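Local coordinates for protein nicotinate-nucleotide--dimethylbenzimidazole phosphoribosyltransferase (Thermus thermophilus HB8, PDB 1WX1) that probably transfers the phosphoribosyl group of nicotinate mononucleotide to 5,6-dimethylbenzimidazole, giving alpha-ribazole 5'-phosphate for cobalamin biosynthesis, at residues Ala208-Leu212 against Ala223-Gly227; Val40-Leu44 against Ala319-His323; Ala52-His56 against Gln68-Arg72. One frame throughout, in Å; residues are numbered along the deposited sequence.

Contact 1: residues Ala208-Leu212 against Ala223-Gly227; sequences ALARL and AEVGG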
loop_
_atom_site.group_PDB
_atom_site.type_symbol
_atom_site.label_atom_id
_atom_site.label_comp_id
_atom_site.label_asym_id
_atom_site.label_seq_id
_atom_site.Cartn_x
_atom_site.Cartn_y
_atom_site.Cartn_z
ATOM N N ALA A 208 -11.309 27.281 -22.253
ATOM C CA ALA A 208 -10.443 26.435 -23.065
ATOM C C ALA A 208 -11.251 25.496 -23.954
ATOM O O ALA A 208 -10.959 25.345 -25.140
ATOM C CB ALA A 208 -9.507 25.630 -22.162
ATOM N N LEU A 209 -12.267 24.864 -23.378
ATOM C CA LEU A 209 -13.104 23.936 -24.131
ATOM C C LEU A 209 -13.794 24.659 -25.281
ATOM O O LEU A 209 -13.919 24.123 -26.378
ATOM C CB LEU A 209 -14.149 23.299 -23.209
ATOM C CG LEU A 209 -13.604 22.396 -22.094
ATOM C CD1 LEU A 209 -14.745 21.938 -21.204
ATOM C CD2 LEU A 209 -12.884 21.195 -22.704
ATOM N N ALA A 210 -14.225 25.890 -25.024
ATOM C CA ALA A 210 -14.903 26.691 -26.038
ATOM C C ALA A 210 -14.056 26.906 -27.292
ATOM O O ALA A 210 -14.595 27.145 -28.372
ATOM C CB ALA A 210 -15.316 28.037 -25.449
ATOM N N ARG A 211 -12.735 26.820 -27.165
ATOM C CA ARG A 211 -11.879 27.020 -28.329
ATOM C C ARG A 211 -11.788 25.777 -29.211
ATOM O O ARG A 211 -11.338 25.850 -30.351
ATOM C CB ARG A 211 -10.468 27.447 -27.906
ATOM C CG ARG A 211 -10.380 28.833 -27.264
ATOM C CD ARG A 211 -8.932 29.332 -27.245
ATOM N NE ARG A 211 -8.042 28.432 -26.511
ATOM C CZ ARG A 211 -7.992 28.336 -25.185
ATOM N NH1 ARG A 211 -8.776 29.096 -24.430
ATOM N NH2 ARG A 211 -7.169 27.463 -24.608
ATOM N N LEU A 212 -12.221 24.637 -28.685
ATOM C CA LEU A 212 -12.168 23.381 -29.427
ATOM C C LEU A 212 -13.237 23.265 -30.518
ATOM O O LEU A 212 -14.291 23.888 -30.431
ATOM C CB LEU A 212 -12.294 22.208 -28.453
ATOM C CG LEU A 212 -11.200 22.149 -27.381
ATOM C CD1 LEU A 212 -11.479 21.020 -26.406
ATOM C CD2 LEU A 212 -9.854 21.961 -28.055
ATOM N N ALA A 223 -2.418 20.594 -27.076
ATOM C CA ALA A 223 -1.701 21.836 -27.315
ATOM C C ALA A 223 -2.598 23.023 -26.986
ATOM O O ALA A 223 -2.167 24.009 -26.393
ATOM C CB ALA A 223 -1.254 21.906 -28.780
ATOM N N GLU A 224 -3.860 22.913 -27.372
ATOM C CA GLU A 224 -4.819 23.979 -27.144
ATOM C C GLU A 224 -5.181 24.224 -25.684
ATOM O O GLU A 224 -5.261 25.371 -25.246
ATOM C CB GLU A 224 -6.104 23.690 -27.927
ATOM C CG GLU A 224 -7.123 24.807 -27.870
ATOM C CD GLU A 224 -6.789 25.943 -28.811
ATOM O OE1 GLU A 224 -7.107 27.103 -28.480
ATOM O OE2 GLU A 224 -6.218 25.672 -29.888
ATOM N N VAL A 225 -5.377 23.159 -24.916
ATOM C CA VAL A 225 -5.823 23.331 -23.541
ATOM C C VAL A 225 -4.992 22.729 -22.420
ATOM O O VAL A 225 -5.336 22.907 -21.257
ATOM C CB VAL A 225 -7.248 22.753 -23.371
ATOM C CG1 VAL A 225 -8.125 23.152 -24.554
ATOM C CG2 VAL A 225 -7.175 21.229 -23.254
ATOM N N GLY A 226 -3.920 22.017 -22.751
ATOM C CA GLY A 226 -3.133 21.371 -21.713
ATOM C C GLY A 226 -1.879 22.063 -21.224
ATOM O O GLY A 226 -1.784 23.292 -21.226
ATOM N N GLY A 227 -0.929 21.243 -20.777
ATOM C CA GLY A 227 0.342 21.732 -20.273
ATOM C C GLY A 227 1.474 20.936 -20.900
ATOM O O GLY A 227 1.283 19.798 -21.340
#

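Contact 2: residues Val40-Leu44 against Ala319-His323; sequences VKPEL and ARILH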
loop_
_atom_site.group_PDB
_atom_site.type_symbol
_atom_site.label_atom_id
_atom_site.label_comp_id
_atom_site.label_asym_id
_atom_site.label_seq_id
_atom_site.Cartn_x
_atom_site.Cartn_y
_atom_site.Cartn_z
ATOM N N VAL A 40 4.456 -16.976 -16.682
ATOM C CA VAL A 40 3.504 -17.370 -15.652
ATOM C C VAL A 40 4.016 -16.960 -14.276
ATOM O O VAL A 40 3.233 -16.743 -13.353
ATOM C CB VAL A 40 3.240 -18.893 -15.670
ATOM C CG1 VAL A 40 2.358 -19.287 -14.496
ATOM C CG2 VAL A 40 2.562 -19.276 -16.976
ATOM N N LYS A 41 5.334 -16.849 -14.145
ATOM C CA LYS A 41 5.940 -16.423 -12.890
ATOM C C LYS A 41 6.667 -15.101 -13.145
ATOM O O LYS A 41 7.877 -15.070 -13.358
ATOM C CB LYS A 41 6.914 -17.484 -12.368
ATOM C CG LYS A 41 6.221 -18.777 -11.927
ATOM C CD LYS A 41 7.187 -19.736 -11.245
ATOM C CE LYS A 41 6.479 -21.014 -10.812
ATOM N NZ LYS A 41 7.373 -21.912 -10.020
ATOM N N PRO A 42 5.919 -13.988 -13.120
ATOM C CA PRO A 42 6.476 -12.653 -13.353
ATOM C C PRO A 42 7.500 -12.279 -12.296
ATOM O O PRO A 42 7.439 -12.749 -11.157
ATOM C CB PRO A 42 5.252 -11.728 -13.287
ATOM C CG PRO A 42 4.059 -12.648 -13.294
ATOM C CD PRO A 42 4.536 -13.897 -12.628
ATOM N N GLU A 43 8.439 -11.424 -12.686
ATOM C CA GLU A 43 9.471 -10.953 -11.779
ATOM C C GLU A 43 9.686 -9.460 -12.015
ATOM O O GLU A 43 9.753 -9.008 -13.156
ATOM C CB GLU A 43 10.776 -11.718 -12.014
ATOM C CG GLU A 43 10.649 -13.222 -11.774
ATOM C CD GLU A 43 11.978 -13.948 -11.854
ATOM O OE1 GLU A 43 12.880 -13.630 -11.047
ATOM O OE2 GLU A 43 12.123 -14.836 -12.719
ATOM N N LEU A 44 9.759 -8.701 -10.929
ATOM C CA LEU A 44 9.973 -7.264 -11.009
ATOM C C LEU A 44 11.154 -6.888 -10.136
ATOM O O LEU A 44 11.504 -7.603 -9.198
ATOM C CB LEU A 44 8.732 -6.506 -10.538
ATOM C CG LEU A 44 7.504 -6.555 -11.450
ATOM C CD1 LEU A 44 6.348 -5.815 -10.777
ATOM C CD2 LEU A 44 7.833 -5.921 -12.797
ATOM N N ALA A 319 3.545 -9.733 -8.047
ATOM C CA ALA A 319 4.272 -10.606 -8.965
ATOM C C ALA A 319 4.751 -11.882 -8.269
ATOM O O ALA A 319 4.716 -12.963 -8.854
ATOM C CB ALA A 319 5.464 -9.858 -9.565
ATOM N N ARG A 320 5.185 -11.753 -7.016
ATOM C CA ARG A 320 5.676 -12.895 -6.246
ATOM C C ARG A 320 4.594 -13.914 -5.879
ATOM O O ARG A 320 4.904 -15.060 -5.554
ATOM C CB ARG A 320 6.361 -12.416 -4.962
ATOM C CG ARG A 320 7.591 -11.541 -5.186
ATOM C CD ARG A 320 8.636 -12.248 -6.039
ATOM N NE ARG A 320 9.014 -13.553 -5.497
ATOM C CZ ARG A 320 9.969 -14.324 -6.011
ATOM N NH1 ARG A 320 10.647 -13.918 -7.079
ATOM N NH2 ARG A 320 10.246 -15.502 -5.463
ATOM N N ILE A 321 3.330 -13.508 -5.917
ATOM C CA ILE A 321 2.249 -14.433 -5.580
ATOM C C ILE A 321 2.339 -15.697 -6.423
ATOM O O ILE A 321 2.186 -16.807 -5.913
ATOM C CB ILE A 321 0.852 -13.799 -5.802
ATOM C CG1 ILE A 321 0.622 -12.673 -4.794
ATOM C CG2 ILE A 321 -0.234 -14.862 -5.646
ATOM C CD1 ILE A 321 -0.661 -11.891 -5.024
ATOM N N LEU A 322 2.600 -15.523 -7.714
ATOM C CA LEU A 322 2.689 -16.648 -8.636
ATOM C C LEU A 322 3.923 -17.519 -8.403
ATOM O O LEU A 322 4.071 -18.575 -9.013
ATOM C CB LEU A 322 2.637 -16.135 -10.079
ATOM C CG LEU A 322 1.229 -15.660 -10.476
ATOM C CD1 LEU A 322 1.282 -14.746 -11.691
ATOM C CD2 LEU A 322 0.353 -16.876 -10.750
ATOM N N HIS A 323 4.799 -17.075 -7.507
ATOM C CA HIS A 323 5.995 -17.834 -7.175
ATOM C C HIS A 323 5.710 -18.740 -5.973
ATOM O O HIS A 323 6.567 -19.516 -5.547
ATOM C CB HIS A 323 7.156 -16.885 -6.877
ATOM C CG HIS A 323 7.668 -16.169 -8.090
ATOM N ND1 HIS A 323 8.833 -16.540 -8.735
ATOM C CD2 HIS A 323 7.161 -15.136 -8.797
ATOM C CE1 HIS A 323 9.017 -15.761 -9.783
ATOM N NE2 HIS A 323 8.020 -14.899 -9.849
HETATM O O HOH W 1 8.121 -20.790 -7.430
HETATM O O HOH W 2 10.416 -11.056 -8.573
#

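Contact 3: residues Ala52-His56 against Gln68-Arg72; sequences AAADH and QEVTR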
loop_
_atom_site.group_PDB
_atom_site.type_symbol
_atom_site.label_atom_id
_atom_site.label_comp_id
_atom_site.label_asym_id
_atom_site.label_seq_id
_atom_site.Cartn_x
_atom_site.Cartn_y
_atom_site.Cartn_z
ATOM N N ALA A 52 8.041 14.992 -14.832
ATOM C CA ALA A 52 8.052 16.032 -15.858
ATOM C C ALA A 52 7.619 17.358 -15.237
ATOM O O ALA A 52 6.630 17.414 -14.507
ATOM C CB ALA A 52 7.115 15.645 -16.998
ATOM N N ALA A 53 8.354 18.426 -15.536
ATOM C CA ALA A 53 8.049 19.730 -14.968
ATOM C C ALA A 53 7.942 20.834 -16.007
ATOM O O ALA A 53 8.701 20.873 -16.974
ATOM C CB ALA A 53 9.114 20.105 -13.933
ATOM N N ALA A 54 6.994 21.737 -15.787
ATOM C CA ALA A 54 6.782 22.869 -16.673
ATOM C C ALA A 54 5.845 23.849 -15.984
ATOM O O ALA A 54 5.073 23.468 -15.102
ATOM C CB ALA A 54 6.175 22.405 -17.998
ATOM N N ASP A 55 5.916 25.111 -16.389
ATOM C CA ASP A 55 5.054 26.121 -15.809
ATOM C C ASP A 55 3.823 26.374 -16.657
ATOM O O ASP A 55 3.770 25.980 -17.823
ATOM C CB ASP A 55 5.844 27.401 -15.554
ATOM C CG ASP A 55 6.608 27.333 -14.246
ATOM O OD1 ASP A 55 7.852 27.459 -14.253
ATOM O OD2 ASP A 55 5.948 27.135 -13.203
ATOM N N HIS A 56 2.834 27.027 -16.054
ATOM C CA HIS A 56 1.557 27.288 -16.707
ATOM C C HIS A 56 1.142 28.758 -16.684
ATOM O O HIS A 56 1.144 29.392 -15.629
ATOM C CB HIS A 56 0.477 26.453 -16.013
ATOM C CG HIS A 56 0.742 24.983 -16.044
ATOM N ND1 HIS A 56 0.094 24.124 -16.908
ATOM C CD2 HIS A 56 1.611 24.214 -15.341
ATOM C CE1 HIS A 56 0.550 22.899 -16.740
ATOM N NE2 HIS A 56 1.474 22.927 -15.792
ATOM N N GLN A 68 4.311 30.957 -9.039
ATOM C CA GLN A 68 4.873 30.181 -10.134
ATOM C C GLN A 68 6.306 29.700 -9.907
ATOM O O GLN A 68 6.671 28.605 -10.348
ATOM C CB GLN A 68 4.811 31.012 -11.420
ATOM C CG GLN A 68 5.227 30.255 -12.658
ATOM C CD GLN A 68 4.756 30.936 -13.924
ATOM O OE1 GLN A 68 5.245 32.002 -14.289
ATOM N NE2 GLN A 68 3.790 30.324 -14.598
ATOM N N GLU A 69 7.103 30.514 -9.219
ATOM C CA GLU A 69 8.500 30.202 -8.949
ATOM C C GLU A 69 8.704 28.867 -8.249
ATOM O O GLU A 69 9.781 28.293 -8.328
ATOM C CB GLU A 69 9.133 31.300 -8.069
ATOM C CG GLU A 69 8.455 31.480 -6.732
ATOM C CD GLU A 69 8.921 32.692 -5.957
ATOM O OE1 GLU A 69 10.150 32.844 -5.737
ATOM O OE2 GLU A 69 8.052 33.491 -5.562
ATOM N N VAL A 70 7.678 28.383 -7.557
ATOM C CA VAL A 70 7.769 27.118 -6.833
ATOM C C VAL A 70 8.083 25.914 -7.725
ATOM O O VAL A 70 8.732 24.966 -7.285
ATOM C CB VAL A 70 6.471 26.852 -6.031
ATOM C CG1 VAL A 70 6.509 25.456 -5.413
ATOM C CG2 VAL A 70 6.330 27.902 -4.922
ATOM N N THR A 71 7.646 25.952 -8.979
ATOM C CA THR A 71 7.929 24.841 -9.892
ATOM C C THR A 71 9.441 24.654 -10.022
ATOM O O THR A 71 9.966 23.561 -9.811
ATOM C CB THR A 71 7.345 25.095 -11.297
ATOM O OG1 THR A 71 5.935 25.320 -11.193
ATOM C CG2 THR A 71 7.594 23.897 -12.204
ATOM N N ARG A 72 10.140 25.729 -10.369
ATOM C CA ARG A 72 11.586 25.666 -10.516
ATOM C C ARG A 72 12.280 25.313 -9.200
ATOM O O ARG A 72 13.223 24.519 -9.176
ATOM C CB ARG A 72 12.125 27.001 -11.034
ATOM C CG ARG A 72 13.638 27.036 -11.125
ATOM C CD ARG A 72 14.153 28.294 -11.810
ATOM N NE ARG A 72 15.610 28.302 -11.796
ATOM C CZ ARG A 72 16.345 28.577 -10.724
ATOM N NH1 ARG A 72 15.761 28.885 -9.573
ATOM N NH2 ARG A 72 17.666 28.510 -10.791
HETATM O O HOH W 3 8.846 27.982 -11.765
HETATM O O HOH W 4 3.339 27.697 -13.352
#

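Contact 1: residues Ala208-Leu212 against Ala223-Gly227
Ala208 starts the contact by packing its methyl group on Val225. Its CB lies 3.7 Å from Val225 CG1. The same Val225 methyl also sits 3.6 Å from the carbonyl oxygen of Ala208, Ala208 O.

Arg211 carries the polar half. Its chain is bent at chi3 (-59°), which curls the guanidinium back so that one face lies above Ala208 O. The group then meets Glu224 side-on. Arg211 NE donates to Glu224 OE1 at 2.6 Å, a short salt-bridge bond that uses the anti lone pair of the carboxylate oxygen. Arg211 NH2 donates to the main-chain Glu224 O at 2.9 Å. Both acceptors lie in the guanidinium plane, although the second bond reaches its carbonyl from above the carbonyl plane. The carboxylate is turned 44° against the guanidinium. Glu224 CG is anti to the backbone N, and a bend at chi2 (79°) sets OE1 against Arg211 NE. Arg211 NH2 also bonds Leu125 O. Replacing Arg211 with an alanine would probably leave the Glu224 carboxylate without its charged mate and Glu224 O without this donor.

Leu212 closes the segment with one branch. Its CD2 is 3.9 Å from Glu224 CG and 4.1 Å from Val225 CG1. The leucine and glutamate chains run alongside each other, pointing opposite ways, so the aliphatic part of Glu224 is packed while its carboxylate serves the arginine. Leu212 also rests on Ala177 and Val225 on Ala173, both of helix 167-179.

The arrangement joins the C-terminal ends of two successive helices, 195-210 and 218-225. Gly226 leaves helical geometry, and Gly227 is the N-cap of helix 228-242. The arginine bridges these two ends, gripping a side-chain carboxylate and a last-turn carbonyl of helix 218-225, whose partial negative end charge probably adds to the attraction.

Contact 2: residues Val40-Leu44 against Ala319-His323
Pro42 and Leu322 form the tight part of this contact. Pro42 CD lies 3.5 Å from Leu322 CD1, closer than usual for two carbons, and the two side chains cross at about a right angle. Val40 O presses on the same methyl, Leu322 CD1, at 3.2 Å. This oxygen is buried with no polar partner in the model. Pro42 CB also meets Ala319 CB at 4.2 Å.

The His323 ring borders the open side; chi1 -70° sets CG beside the backbone N and NE2 against Pro42. NE2 donates to Pro42 O at 2.6 Å in the ring plane, but from above the carbonyl plane. Lys41 CB makes a CH-pi contact over one face, near the rim; Arg320 NH1 lies over the centre of the opposite face. Glu43 CG comes to the ring edge.

Farther out, waters do the bridging. One links Lys41 NZ to His323 O. Another accepts from Arg320 NH1 and, weakly, from Leu44 N. Arg320 NH2 reaches Gln87 of the second subunit.

The NE2 bond implies that this nitrogen carries a hydrogen. Arg320 and Lys41 would probably disfavour a second proton on His323, while the Glu43 carboxylate, paired with Arg39, may offset part of this.

Contact 3: residues Ala52-His56 against Gln68-Arg72
Asp55 and Thr71 meet through a hydrogen bond from Thr71 OG1 to Asp55 OD2, 2.7 Å long. The hydroxyl comes to the syn side of OD2, 35° out of the carboxylate plane. Asp55 holds CG beside its backbone N (chi1 -83°), which sets the carboxylate between Thr71 and Gln68. Thr71 takes a rotamer with OG1 beside its backbone N and CG2 anti to it (chi1 -57°). This single setting gives the hydroxyl to the aspartate and sets the methyl against the strand. There Thr71 CG2 packs 4.4 Å from Ala53 CB and 3.9 Å from Ala54 O. Thr71 OG1 in turn bonds Ile165 N, so the hydroxyl is held from two directions.

Gln68 CG lies over the opposite face of the carboxylate, 3.2 Å from Asp55 OD2. The extended chain beyond carries the amide past the carboxylate to His56. Gln68 NE2 comes 3.0 Å from His56 O, but the angle is too poor for a hydrogen bond.

Two waters complete the polar network. One donates to Asp55 OD2 and accepts from His56 N and Gln68 NE2. The other donates to Asp55 OD1 and to Gln68 O, and accepts from Arg72 N. Asp55 OD1 also receives Val104 N. Both carboxylate oxygens are therefore gripped by more than one donor, which should fix the rotation of this buried group. His56 NE2 bonds Glu229 instead.

The setting is the C-terminal end of strand 47-54, a central strand of the parallel sheet, and the entry into helix 70-79. The strand order 3-2-1-4-5-6 is that of a Rossmann-type fold. In such folds active sites gather at the C-terminal ends of the strands, consistent with the predicted proton acceptor Glu304 nearby.

Contacts 1 and 3 are neighbours, with centres 19 Å apart. They touch where Gly227 CA packs on His56 CE1 at 3.7 Å. Contact 2 lies on the opposite side of the chain's centre, its centre 43 Å from that of contact 1 and 39 Å from that of contact 3. It pairs an early loop with a late helix, so the chain between its two segments includes both other contacts. Contact 3 is the one beside the predicted active site: the side chain of Ala53 is about 9 Å from that of Glu304. The side chain of Arg211 in contact 1 is about 7 Å from a bound sodium ion. Contacts 2 and 3 both reach the second subunit.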